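Local coordinates for SusD superfamily protein (Bacteroides vulgatus, PDB 3MYV), which probably binds polysaccharide at the outer membrane as a SusD-family protein, helping to capture glycans for uptake into the cell, at residues I117-F122 and R193-R198. Sequence-based numbering, arbitrary orientation.
With EDO (1,2-ethanediol), chain I.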
ATOM      1  N   ILE A 117       6.298  -9.969   8.116  1.00 14.48           N
ATOM      2  CA  ILE A 117       6.430  -9.225   9.371  1.00 13.51           C
ATOM      3  C   ILE A 117       6.761  -7.760   9.119  1.00 14.40           C
ATOM      4  O   ILE A 117       6.156  -6.860   9.688  1.00 13.58           O
ATOM      5  CB  ILE A 117       7.502  -9.904  10.281  1.00 14.54           C
ATOM      6  CG1 ILE A 117       6.927 -11.213  10.839  1.00 17.53           C
ATOM      7  CG2 ILE A 117       8.009  -8.932  11.376  1.00 17.09           C
ATOM      8  CD1 ILE A 117       7.992 -12.198  11.456  1.00 14.92           C
ATOM      9  N   ALA A 118       7.696  -7.522   8.206  1.00 14.27           N
ATOM     10  CA  ALA A 118       8.086  -6.173   7.858  1.00 12.87           C
ATOM     11  C   ALA A 118       6.908  -5.384   7.248  1.00 12.86           C
ATOM     12  O   ALA A 118       6.681  -4.261   7.616  1.00 13.62           O
ATOM     13  CB  ALA A 118       9.305  -6.203   6.879  1.00 12.65           C
ATOM     14  N   LEU A 119       6.148  -5.987   6.339  1.00 11.29           N
ATOM     15  CA  LEU A 119       4.992  -5.306   5.757  1.00 10.55           C
ATOM     16  C   LEU A 119       3.930  -4.935   6.806  1.00 11.53           C
ATOM     17  O   LEU A 119       3.471  -3.778   6.867  1.00 11.07           O
ATOM     18  CB  LEU A 119       4.372  -6.188   4.667  1.00 13.56           C
ATOM     19  CG  LEU A 119       3.161  -5.620   3.939  1.00 15.64           C
ATOM     20  CD1 LEU A 119       3.490  -4.229   3.375  1.00 12.83           C
ATOM     21  CD2 LEU A 119       2.742  -6.580   2.821  1.00 17.27           C
ATOM     22  N   CYS A 120       3.593  -5.895   7.665  1.00 11.81           N
ATOM     23  CA  CYS A 120       2.608  -5.675   8.710  1.00 12.00           C
ATOM     24  C   CYS A 120       3.059  -4.554   9.639  1.00 11.39           C
ATOM     25  O   CYS A 120       2.304  -3.613   9.933  1.00 10.42           O
ATOM     26  CB  CYS A 120       2.411  -6.943   9.525  1.00 15.09           C
ATOM     27  SG  CYS A 120       1.495  -8.222   8.633  1.00 16.60           S
ATOM     28  N   GLN A 121       4.292  -4.641  10.108  1.00 13.18           N
ATOM     29  CA  GLN A 121       4.769  -3.598  11.031  1.00 11.47           C
ATOM     30  C   GLN A 121       4.833  -2.241  10.351  1.00 12.04           C
ATOM     31  O   GLN A 121       4.555  -1.189  10.982  1.00 10.09           O
ATOM     32  CB  GLN A 121       6.101  -3.990  11.653  1.00 13.91           C
ATOM     33  CG  GLN A 121       6.461  -3.080  12.870  1.00 12.07           C
ATOM     34  CD  GLN A 121       5.610  -3.388  14.097  1.00 15.08           C
ATOM     35  OE1 GLN A 121       5.601  -4.531  14.576  1.00 14.03           O
ATOM     36  NE2 GLN A 121       4.953  -2.347  14.663  1.00 13.89           N
ATOM     37  N   PHE A 122       5.200  -2.226   9.067  1.00 12.50           N
ATOM     38  CA  PHE A 122       5.266  -0.966   8.302  1.00 11.84           C
ATOM     39  C   PHE A 122       3.897  -0.305   8.207  1.00 13.41           C
ATOM     40  O   PHE A 122       3.750   0.882   8.488  1.00 12.18           O
ATOM     41  CB  PHE A 122       5.872  -1.205   6.908  1.00 13.15           C
ATOM     42  CG  PHE A 122       5.793  -0.004   5.973  1.00 13.63           C
ATOM     43  CD1 PHE A 122       6.486   1.166   6.255  1.00 11.58           C
ATOM     44  CD2 PHE A 122       5.093  -0.076   4.783  1.00 16.35           C
ATOM     45  CE1 PHE A 122       6.429   2.258   5.380  1.00 15.75           C
ATOM     46  CE2 PHE A 122       5.049   1.002   3.901  1.00 17.32           C
ATOM     47  CZ  PHE A 122       5.729   2.172   4.206  1.00 12.64           C
ATOM     48  N   ARG A 193      12.300  -6.747  -2.370  1.00 13.63           N
ATOM     49  CA  ARG A 193      13.165  -5.618  -2.733  1.00 14.60           C
ATOM     50  C   ARG A 193      12.333  -4.388  -3.127  1.00 14.45           C
ATOM     51  O   ARG A 193      12.688  -3.274  -2.776  1.00 12.82           O
ATOM     52  CB  ARG A 193      14.128  -5.994  -3.880  1.00 14.33           C
ATOM     53  CG  ARG A 193      15.104  -7.137  -3.513  1.00 14.34           C
ATOM     54  CD  ARG A 193      15.799  -7.670  -4.755  1.00 14.78           C
ATOM     55  NE  ARG A 193      16.744  -6.705  -5.302  1.00 14.16           N
ATOM     56  CZ  ARG A 193      17.194  -6.713  -6.548  1.00 19.71           C
ATOM     57  NH1 ARG A 193      16.725  -7.590  -7.452  1.00 17.46           N
ATOM     58  NH2 ARG A 193      18.099  -5.826  -6.905  1.00 18.89           N
ATOM     59  N   ALA A 194      11.215  -4.589  -3.825  1.00 11.97           N
ATOM     60  CA  ALA A 194      10.355  -3.465  -4.179  1.00 12.50           C
ATOM     61  C   ALA A 194       9.833  -2.789  -2.894  1.00 14.93           C
ATOM     62  O   ALA A 194       9.839  -1.558  -2.777  1.00 11.96           O
ATOM     63  CB  ALA A 194       9.196  -3.922  -5.105  1.00 11.94           C
ATOM     64  N   LEU A 195       9.396  -3.601  -1.924  1.00 16.25           N
ATOM     65  CA  LEU A 195       8.871  -3.077  -0.667  1.00 15.50           C
ATOM     66  C   LEU A 195       9.971  -2.306   0.100  1.00 14.21           C
ATOM     67  O   LEU A 195       9.728  -1.215   0.636  1.00 11.96           O
ATOM     68  CB  LEU A 195       8.294  -4.223   0.190  1.00 14.89           C
ATOM     69  CG  LEU A 195       7.729  -3.882   1.565  1.00 14.64           C
ATOM     70  CD1 LEU A 195       6.656  -2.812   1.499  1.00 11.81           C
ATOM     71  CD2 LEU A 195       7.199  -5.133   2.295  1.00 12.22           C
ATOM     72  N   LEU A 196      11.165  -2.887   0.138  1.00 12.66           N
ATOM     73  CA  LEU A 196      12.333  -2.266   0.793  1.00 14.30           C
ATOM     74  C   LEU A 196      12.684  -0.914   0.160  1.00 14.14           C
ATOM     75  O   LEU A 196      13.048   0.028   0.870  1.00 14.01           O
ATOM     76  CB  LEU A 196      13.538  -3.213   0.732  1.00 12.96           C
ATOM     77  CG  LEU A 196      14.824  -2.759   1.438  1.00 16.42           C
ATOM     78  CD1 LEU A 196      14.515  -2.400   2.892  1.00 17.69           C
ATOM     79  CD2 LEU A 196      15.949  -3.786   1.352  1.00 14.80           C
ATOM     80  N   ALA A 197      12.611  -0.815  -1.182  1.00 13.91           N
ATOM     81  CA  ALA A 197      12.871   0.476  -1.840  1.00 13.62           C
ATOM     82  C   ALA A 197      11.837   1.497  -1.371  1.00 13.19           C
ATOM     83  O   ALA A 197      12.198   2.645  -1.097  1.00 13.31           O
ATOM     84  CB  ALA A 197      12.861   0.357  -3.350  1.00 14.57           C
ATOM     85  N   ARG A 198      10.566   1.087  -1.280  1.00 14.39           N
ATOM     86  CA  ARG A 198       9.514   1.990  -0.761  1.00 13.40           C
ATOM     87  C   ARG A 198       9.839   2.433   0.653  1.00 13.44           C
ATOM     88  O   ARG A 198       9.732   3.628   0.990  1.00 12.99           O
ATOM     89  CB  ARG A 198       8.136   1.313  -0.829  1.00 14.76           C
ATOM     90  CG  ARG A 198       6.973   2.116  -0.290  1.00 12.35           C
ATOM     91  CD  ARG A 198       5.825   1.210   0.090  1.00 12.49           C
ATOM     92  NE  ARG A 198       5.147   0.671  -1.096  1.00 11.52           N
ATOM     93  CZ  ARG A 198       4.122  -0.169  -1.049  1.00 13.87           C
ATOM     94  NH1 ARG A 198       3.661  -0.600   0.125  1.00 14.92           N
ATOM     95  NH2 ARG A 198       3.564  -0.596  -2.174  1.00 15.49           N
TER
HETATM   96  C1  EDO I 516      -0.887  -0.417  -0.478  1.00 34.68           C
HETATM   97  O1  EDO I 516      -0.634   0.979  -0.385  1.00 30.09           O
HETATM   98  C2  EDO I 516       0.410  -1.187  -0.743  1.00 27.42           C
HETATM   99  O2  EDO I 516       1.155  -1.456   0.493  1.00 23.79           O
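A buried arginine, R198, lies against the ring of F122 while one of its nitrogens holds a molecule of 1,2-ethanediol, probably left from the crystallisation liquor. The two residues sit on helices 103-128 and 189-202 of the helical, TPR-related scaffold that SusD-family proteins share, and no hydrogen bond joins these two segments. F122 meets the aliphatic part of R198: CE2 of F122 is 3.9 Å from CD of R198, with ring and guanidinium planes turned 37° apart and the two side chains crossing at about a right angle. A bend at chi3 (-73°) in R198 turns the guanidinium aside from its extended chain. There its NE forms a salt bridge with E336 and its NH2 a hydrogen bond to the carbonyl of V331, which ties helix 189-202 to the later part of the chain. A leucine in its place would probably leave the carboxylate of E336 without this buried positive mate and the diol without one of its donors.

One turn back along each helix, the hydrophobic half of the contact is made by L119 and L195, the residues of closest backbone approach, with CA atoms 7.8 Å apart. L195 pushes both methyls at its neighbour: its CD2 rests 3.8 Å from CB of L119, and its CD1 lies 3.9 Å from CD1 of L119. F122 also packs edge-to-face with Y202, one turn beyond R198 on helix 189-202. Y33 and R126 also bond the diol, whose O2 accepts from NH1 of R198 at 2.7 Å, the N-H...O angle being 147°.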